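Local coordinates for AlgX/AlgJ SGNH hydrolase-like domain-containing protein (Eubacterium siraeum, PDB 4NZK), which is of unknown function but belongs to the DHHW family of SGNH hydrolase-like proteins and may be a hydrolase, at residues R281-F286 with P296-S301; E304-D309 with N324-V329; N131-K136 with S337-N342. All blocks are in the same frame, centred on the assembly; numbering follows the deposited sequence.

Interaction 1 (R281-F286 with P296-S301); sequences RKLCIF and PFFIDS
F298 brings its ring against two side chains of strand 282-287, L283 and I285, and the three form a buried, wholly apolar contact. Followed outward, the F298 side chain first heads for the strand at CB. Its CG stands anti to the carbonyl carbon (chi1 -60°), which swings the ring off the loop toward the sheet. CG then lies 4.1 Å from L283 CD2. One atom further, F298 CD2 has both partners: L283 CD2 at 3.8 Å and I285 CD1 at 3.6 Å. F298 CE2 keeps I285 CD1 at the same 3.6 Å, so that methyl sits evenly against the CD2-CE2 bond.

The two methyls use different parts of the ring. L283 CD2 is over one face, 4.3 Å from the centroid of the F298 ring and 28° off its normal, the geometry of a CH-pi contact; I285 CD1 lies at the edge, near the ring plane. Beyond the two segments, F177, A174 and C178 of helix 167-180 also pack on the F298 ring, as does I305 of strand 304-309. On the loop side the backbone hydrogen bond from S301 N to F298 O, 2.9 Å, closes a turn that begins at F298. The connection between strands 282-287 and 304-309 here places F298 between sheet and helix; neighbouring parallel strands with a helix packed on their sheet are typical of an alpha/beta fold.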
# COMPACT_ATOMS: atom_id res chain seq x y z
N ARG A 281 -11.49 -10.85 14.78
CA ARG A 281 -10.38 -9.92 14.49
C ARG A 281 -10.89 -8.83 13.58
O ARG A 281 -11.42 -9.09 12.50
CB ARG A 281 -9.21 -10.67 13.85
CG ARG A 281 -8.63 -11.78 14.69
CD ARG A 281 -7.84 -11.29 15.91
NE ARG A 281 -6.62 -10.59 15.52
CZ ARG A 281 -5.48 -11.18 15.18
NH1 ARG A 281 -5.35 -12.51 15.17
NH2 ARG A 281 -4.44 -10.43 14.83
N LYS A 282 -10.72 -7.58 14.02
CA LYS A 282 -11.24 -6.41 13.32
C LYS A 282 -10.09 -5.47 13.07
O LYS A 282 -9.52 -4.92 14.01
CB LYS A 282 -12.38 -5.75 14.12
CG LYS A 282 -13.56 -6.70 14.35
CD LYS A 282 -14.68 -6.06 15.14
CE LYS A 282 -15.82 -7.05 15.36
NZ LYS A 282 -16.96 -6.39 16.04
N LEU A 283 -9.76 -5.28 11.80
CA LEU A 283 -8.57 -4.57 11.38
C LEU A 283 -8.95 -3.20 10.87
O LEU A 283 -9.91 -3.04 10.11
CB LEU A 283 -7.91 -5.35 10.22
CG LEU A 283 -6.70 -4.72 9.55
CD1 LEU A 283 -5.55 -4.62 10.53
CD2 LEU A 283 -6.33 -5.55 8.32
N CYS A 284 -8.17 -2.20 11.26
CA CYS A 284 -8.25 -0.90 10.62
C CYS A 284 -6.90 -0.65 9.95
O CYS A 284 -5.85 -0.83 10.57
CB CYS A 284 -8.51 0.18 11.66
SG CYS A 284 -8.84 1.80 10.95
N ILE A 285 -6.95 -0.27 8.68
CA ILE A 285 -5.76 0.03 7.91
C ILE A 285 -5.71 1.53 7.67
O ILE A 285 -6.69 2.14 7.23
CB ILE A 285 -5.75 -0.65 6.54
CG1 ILE A 285 -5.95 -2.15 6.69
CG2 ILE A 285 -4.47 -0.36 5.79
CD1 ILE A 285 -6.48 -2.76 5.42
N PHE A 286 -4.59 2.13 8.01
CA PHE A 286 -4.30 3.51 7.72
C PHE A 286 -3.17 3.50 6.72
O PHE A 286 -2.08 3.05 7.01
CB PHE A 286 -3.90 4.27 8.97
CG PHE A 286 -5.05 4.48 9.91
CD1 PHE A 286 -6.13 5.27 9.56
CD2 PHE A 286 -5.03 3.90 11.18
CE1 PHE A 286 -7.17 5.46 10.44
CE2 PHE A 286 -6.09 4.07 12.04
CZ PHE A 286 -7.14 4.86 11.66
N PRO A 296 -7.37 -6.75 -0.71
CA PRO A 296 -7.95 -8.03 -1.11
C PRO A 296 -7.38 -9.24 -0.36
O PRO A 296 -8.05 -10.26 -0.20
CB PRO A 296 -7.60 -8.10 -2.61
CG PRO A 296 -7.62 -6.65 -3.04
CD PRO A 296 -6.93 -5.97 -1.88
N PHE A 297 -6.14 -9.13 0.08
CA PHE A 297 -5.42 -10.24 0.75
C PHE A 297 -5.68 -10.32 2.23
O PHE A 297 -5.12 -11.19 2.88
CB PHE A 297 -3.92 -10.11 0.47
CG PHE A 297 -3.62 -9.98 -1.00
CD1 PHE A 297 -4.00 -10.98 -1.89
CD2 PHE A 297 -2.99 -8.85 -1.50
CE1 PHE A 297 -3.75 -10.87 -3.25
CE2 PHE A 297 -2.75 -8.74 -2.85
CZ PHE A 297 -3.13 -9.74 -3.73
N PHE A 298 -6.53 -9.44 2.76
CA PHE A 298 -6.92 -9.51 4.17
C PHE A 298 -8.30 -10.11 4.40
O PHE A 298 -8.63 -10.49 5.53
CB PHE A 298 -6.88 -8.13 4.82
CG PHE A 298 -5.54 -7.47 4.79
CD1 PHE A 298 -4.39 -8.19 4.94
CD2 PHE A 298 -5.44 -6.10 4.65
CE1 PHE A 298 -3.15 -7.56 4.96
CE2 PHE A 298 -4.22 -5.47 4.65
CZ PHE A 298 -3.08 -6.19 4.80
N ILE A 299 -9.08 -10.22 3.33
CA ILE A 299 -10.48 -10.65 3.43
C ILE A 299 -10.63 -12.04 4.02
O ILE A 299 -11.53 -12.29 4.82
CB ILE A 299 -11.16 -10.51 2.05
CG1 ILE A 299 -11.42 -8.99 1.81
CG2 ILE A 299 -12.46 -11.31 2.00
CD1 ILE A 299 -11.89 -8.61 0.44
N ASP A 300 -9.71 -12.94 3.67
CA ASP A 300 -9.78 -14.29 4.17
C ASP A 300 -9.42 -14.36 5.67
O ASP A 300 -9.69 -15.37 6.31
CB ASP A 300 -8.81 -15.24 3.42
CG ASP A 300 -9.14 -15.45 1.91
OD1 ASP A 300 -10.32 -15.44 1.48
OD2 ASP A 300 -8.15 -15.64 1.14
N SER A 301 -8.73 -13.35 6.21
CA SER A 301 -8.08 -13.43 7.53
C SER A 301 -8.74 -12.66 8.68
O SER A 301 -8.37 -12.89 9.83
CB SER A 301 -6.63 -12.98 7.41
OG SER A 301 -5.84 -13.90 6.67

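Interaction 2 (E304-D309 with N324-V329); sequences EIYVCD and NGITDV
E304 and N324 are joined through one water rather than directly, the most unusual feature of a contact that is otherwise side-chain packing. The water donates to E304 OE1 at 2.6 Å and to N324 O at 2.7 Å, whereas the direct separation of E304 OE1 and N324 O is 4.2 Å. The same carboxylate oxygen is gripped a second time: Y306 OH, two residues along the strand, donates to E304 OE1 at 2.8 Å, arriving from above the carboxylate, 38° out of its plane. Two donors thus converge on OE1 and restrict the rotation of the carboxylate, while OE2 makes a long, weak ion pair with K282 NZ.

Y306 is also the main packing surface. N324 CB approaches CZ of the Y306 ring to 3.9 Å, and its amide crosses the ring obliquely, the two planes 43° apart. N324 OD1 stays 3.7 Å from Y306 OH; the polar grip on this amide is instead ND2 to F320 O, back in helix 317-323. The CB of I326 does not point at the strand; with CG1 anti to the carbonyl carbon, a second bend (chi2 -55°) carries CD1 to the CD1-CE1 side of the Y306 ring, 3.4 Å from Y306 CD1. I326 was modelled in two conformers, however, so the tightness of this touch is doubtful.

N324 and I326 are set in place by the end of the helix. G325, with positive phi, is the C-prime residue of a Schellman motif, in which I326 N bonds back to I321 O. Strand 304-309, helix 317-323 and strand 328-334 make up a beta-alpha-beta crossover that spans parallel strand 282-287, and the contact ties the first strand to the turn leading into the last.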
# COMPACT_ATOMS: atom_id res chain seq x y z
N GLU A 304 -13.69 -8.15 10.15
CA GLU A 304 -13.99 -6.82 9.63
C GLU A 304 -12.71 -6.13 9.28
O GLU A 304 -11.68 -6.33 9.94
CB GLU A 304 -14.77 -5.92 10.63
CG GLU A 304 -16.12 -6.46 11.06
CD GLU A 304 -16.90 -5.55 11.99
OE1 GLU A 304 -16.44 -4.44 12.41
OE2 GLU A 304 -18.02 -5.96 12.32
N ILE A 305 -12.78 -5.33 8.21
CA ILE A 305 -11.67 -4.51 7.77
C ILE A 305 -12.17 -3.12 7.49
O ILE A 305 -13.11 -2.94 6.72
CB ILE A 305 -10.97 -5.08 6.52
CG1 ILE A 305 -10.48 -6.51 6.76
CG2 ILE A 305 -9.78 -4.22 6.13
CD1 ILE A 305 -10.46 -7.35 5.52
N TYR A 306 -11.53 -2.14 8.09
CA TYR A 306 -11.81 -0.73 7.80
C TYR A 306 -10.61 -0.15 7.07
O TYR A 306 -9.49 -0.26 7.54
CB TYR A 306 -12.07 0.07 9.09
CG TYR A 306 -13.29 -0.40 9.84
CD1 TYR A 306 -13.27 -1.57 10.57
CD2 TYR A 306 -14.45 0.37 9.86
CE1 TYR A 306 -14.39 -2.01 11.25
CE2 TYR A 306 -15.57 -0.06 10.56
CZ TYR A 306 -15.53 -1.24 11.26
OH TYR A 306 -16.64 -1.68 11.94
N VAL A 307 -10.86 0.46 5.93
CA VAL A 307 -9.81 0.95 5.06
C VAL A 307 -9.89 2.47 5.04
O VAL A 307 -10.88 3.05 4.57
CB VAL A 307 -9.90 0.42 3.63
CG1 VAL A 307 -8.63 0.78 2.86
CG2 VAL A 307 -10.12 -1.08 3.60
N CYS A 308 -8.84 3.09 5.55
CA CYS A 308 -8.74 4.53 5.69
C CYS A 308 -7.44 5.06 5.12
O CYS A 308 -6.41 4.43 5.24
CB CYS A 308 -8.75 4.87 7.17
SG CYS A 308 -10.15 4.20 8.13
N ASP A 309 -7.50 6.23 4.52
CA ASP A 309 -6.34 6.87 3.94
C ASP A 309 -5.88 8.01 4.86
O ASP A 309 -6.68 8.87 5.23
CB ASP A 309 -6.65 7.45 2.57
CG ASP A 309 -5.39 7.73 1.77
OD1 ASP A 309 -4.67 8.70 2.13
OD2 ASP A 309 -5.14 6.97 0.79
N ASN A 324 -15.59 1.29 16.95
CA ASN A 324 -15.80 0.16 16.06
C ASN A 324 -15.22 -1.18 16.52
O ASN A 324 -15.23 -2.17 15.76
CB ASN A 324 -15.34 0.56 14.68
CG ASN A 324 -16.20 1.68 14.13
OD1 ASN A 324 -17.35 1.45 13.79
ND2 ASN A 324 -15.69 2.90 14.12
N GLY A 325 -14.72 -1.22 17.75
CA GLY A 325 -14.23 -2.48 18.32
C GLY A 325 -13.00 -3.05 17.62
O GLY A 325 -12.77 -4.27 17.58
N ILE A 326 -12.21 -2.15 17.08
CA ILE A 326 -10.99 -2.52 16.38
C ILE A 326 -10.00 -3.20 17.30
O ILE A 326 -9.74 -2.71 18.39
CB ILE A 326 -10.30 -1.29 15.77
CG1 ILE A 326 -11.20 -0.65 14.69
CG2 ILE A 326 -8.92 -1.66 15.25
CD1 ILE A 326 -11.64 -1.58 13.58
N THR A 327 -9.43 -4.33 16.85
CA THR A 327 -8.46 -5.14 17.61
C THR A 327 -7.02 -4.99 17.10
O THR A 327 -6.05 -5.23 17.86
CB THR A 327 -8.85 -6.67 17.56
OG1 THR A 327 -8.89 -7.15 16.21
CG2 THR A 327 -10.22 -6.90 18.16
N ASP A 328 -6.89 -4.65 15.81
CA ASP A 328 -5.61 -4.59 15.13
C ASP A 328 -5.62 -3.35 14.22
O ASP A 328 -6.60 -3.10 13.52
CB ASP A 328 -5.42 -5.82 14.21
CG ASP A 328 -5.36 -7.13 14.98
OD1 ASP A 328 -6.43 -7.74 15.27
OD2 ASP A 328 -4.22 -7.54 15.31
N VAL A 329 -4.51 -2.62 14.22
CA VAL A 329 -4.35 -1.46 13.33
C VAL A 329 -3.07 -1.66 12.54
O VAL A 329 -2.03 -1.94 13.14
CB VAL A 329 -4.27 -0.13 14.14
CG1 VAL A 329 -4.07 1.04 13.18
CG2 VAL A 329 -5.55 0.05 14.94
O HOH W 1 -17.33 -3.55 14.69

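Interaction 3 (N131-K136 with S337-N342); sequences NSIANK and SAVGEN. With EDO (1,2-ethanediol), chain D.
I133 reaches A338 through a side chain whose CG1 stands anti to the carbonyl carbon (chi1 -70°) and whose chain then continues extended (chi2 163°), so that CD1 is its leading atom. That methyl lies 3.8 Å from A338 CB, the nearest approach of the two segments, with V339 CG1 at a looser 4.4 Å from I133 CD1. The methyls of I133 and A338 meet at an angle. Y85 of helix 83-96 packs on both I133 and A338, while N104 and V106 of strand 101-107 lie against I133 and A338 respectively, so the pair closes a junction between helices 126-136 and 335-339, helix 83-96 and the sheet.

The polar bonds run within each segment or to groups outside the pair, not between the two. K136 is extended until its last torsion, where it bends (chi4 59°) and turns NZ back over its own helix to donate to S132 OG at 2.9 Å and, weakly, to S132 O. NZ also donates to O2 of a 1,2-ethanediol at 2.8 Å, a molecule probably from the crystallisation liquor. A methionine in place of K136 has no ammonium to offer S132 OG, and this part of the helix would probably lose a side-chain tie while the ethanediol is left without its mate. In the other segment N342 ND2 donates to S337 OG at 2.9 Å, and that hydroxyl also bonds to D288 OD2. S132 OG itself bonds to D81 O.

Between the helices, then, cohesion rests on apolar packing of the buried I133 and A338, with V339 at the margin, whereas the directional bonds shape each segment or anchor it to other parts of the chain, and none joins the two.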
# COMPACT_ATOMS: atom_id res chain seq x y z
N ASN A 131 14.54 0.89 8.42
CA ASN A 131 15.21 0.57 9.68
C ASN A 131 15.11 1.70 10.69
O ASN A 131 14.85 1.46 11.89
CB ASN A 131 16.68 0.20 9.48
CG ASN A 131 16.87 -1.13 8.79
OD1 ASN A 131 15.96 -1.98 8.77
ND2 ASN A 131 18.06 -1.35 8.26
N SER A 132 15.36 2.93 10.23
CA SER A 132 15.32 4.10 11.12
C SER A 132 13.95 4.22 11.80
O SER A 132 13.84 4.43 13.01
CB SER A 132 15.65 5.37 10.35
OG SER A 132 15.45 6.52 11.16
N ILE A 133 12.89 4.08 11.00
CA ILE A 133 11.54 4.10 11.52
C ILE A 133 11.35 2.97 12.56
O ILE A 133 10.87 3.20 13.68
CB ILE A 133 10.51 4.00 10.38
CG1 ILE A 133 10.51 5.29 9.56
CG2 ILE A 133 9.11 3.68 10.93
CD1 ILE A 133 9.87 5.17 8.21
N ALA A 134 11.73 1.75 12.20
CA ALA A 134 11.56 0.59 13.10
C ALA A 134 12.25 0.83 14.45
O ALA A 134 11.69 0.51 15.50
CB ALA A 134 12.06 -0.70 12.45
N ASN A 135 13.40 1.47 14.41
CA ASN A 135 14.20 1.68 15.59
C ASN A 135 13.57 2.72 16.52
O ASN A 135 13.92 2.77 17.69
CB ASN A 135 15.61 2.12 15.21
CG ASN A 135 16.41 1.01 14.55
OD1 ASN A 135 16.19 -0.17 14.81
ND2 ASN A 135 17.36 1.40 13.73
N LYS A 136 12.69 3.56 15.99
CA LYS A 136 12.08 4.63 16.77
C LYS A 136 10.70 4.28 17.29
O LYS A 136 10.09 5.06 18.07
CB LYS A 136 12.01 5.90 15.89
CG LYS A 136 13.37 6.50 15.61
CD LYS A 136 13.38 7.51 14.48
CE LYS A 136 14.75 8.13 14.26
NZ LYS A 136 15.83 7.12 13.93
N SER A 337 6.18 8.18 1.34
CA SER A 337 5.09 8.69 2.17
C SER A 337 5.51 8.76 3.64
O SER A 337 5.24 9.76 4.31
CB SER A 337 3.85 7.82 2.08
OG SER A 337 3.25 7.94 0.84
N ALA A 338 6.16 7.71 4.15
CA ALA A 338 6.51 7.68 5.56
C ALA A 338 7.54 8.72 5.93
O ALA A 338 7.50 9.23 7.04
CB ALA A 338 7.03 6.31 5.94
N VAL A 339 8.48 9.04 5.03
CA VAL A 339 9.53 10.00 5.34
C VAL A 339 9.22 11.44 4.94
O VAL A 339 9.92 12.37 5.37
CB VAL A 339 10.91 9.60 4.81
CG1 VAL A 339 11.25 8.17 5.23
CG2 VAL A 339 11.02 9.76 3.30
N GLY A 340 8.15 11.62 4.18
CA GLY A 340 7.79 12.90 3.58
C GLY A 340 6.51 13.50 4.12
O GLY A 340 6.06 13.20 5.25
N GLU A 341 5.90 14.33 3.30
CA GLU A 341 4.73 15.10 3.69
C GLU A 341 3.49 14.24 4.03
O GLU A 341 2.69 14.62 4.88
CB GLU A 341 4.42 16.16 2.61
CG GLU A 341 5.59 17.13 2.41
CD GLU A 341 5.28 18.36 1.56
OE1 GLU A 341 4.74 18.22 0.44
OE2 GLU A 341 5.60 19.48 2.01
N ASN A 342 3.32 13.10 3.37
CA ASN A 342 2.12 12.31 3.64
C ASN A 342 1.99 11.85 5.09
O ASN A 342 0.90 11.75 5.62
CB ASN A 342 2.07 11.07 2.74
CG ASN A 342 1.61 11.40 1.32
OD1 ASN A 342 1.10 12.50 1.04
ND2 ASN A 342 1.77 10.44 0.42
C1 EDO D . 19.37 8.14 16.07
O1 EDO D . 19.27 6.77 16.57
C2 EDO D . 19.51 8.16 14.54
O2 EDO D . 18.25 8.49 13.88

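Interactions 1 and 2 are built on one mixed sheet and their centres lie 7 Å apart. Strands 282-287 and 304-309 join them directly: L283 O to Y306 N at 2.7 Å and I285 N to Y306 O at 2.8 Å are probable hydrogen bonds. L283 and I285 point to the side of the sheet where F298 and helix 167-180 lie, and Y306 faces the other way, toward the turn after helix 317-323, so the two contacts lie on opposite faces of the sheet. Interaction 3 stands apart, its centre about 23 Å from that of interaction 1 and about 22 Å from that of interaction 2, yet strand 328-334 runs straight into its helix 335-339. The ethanediol belongs to interaction 3 alone.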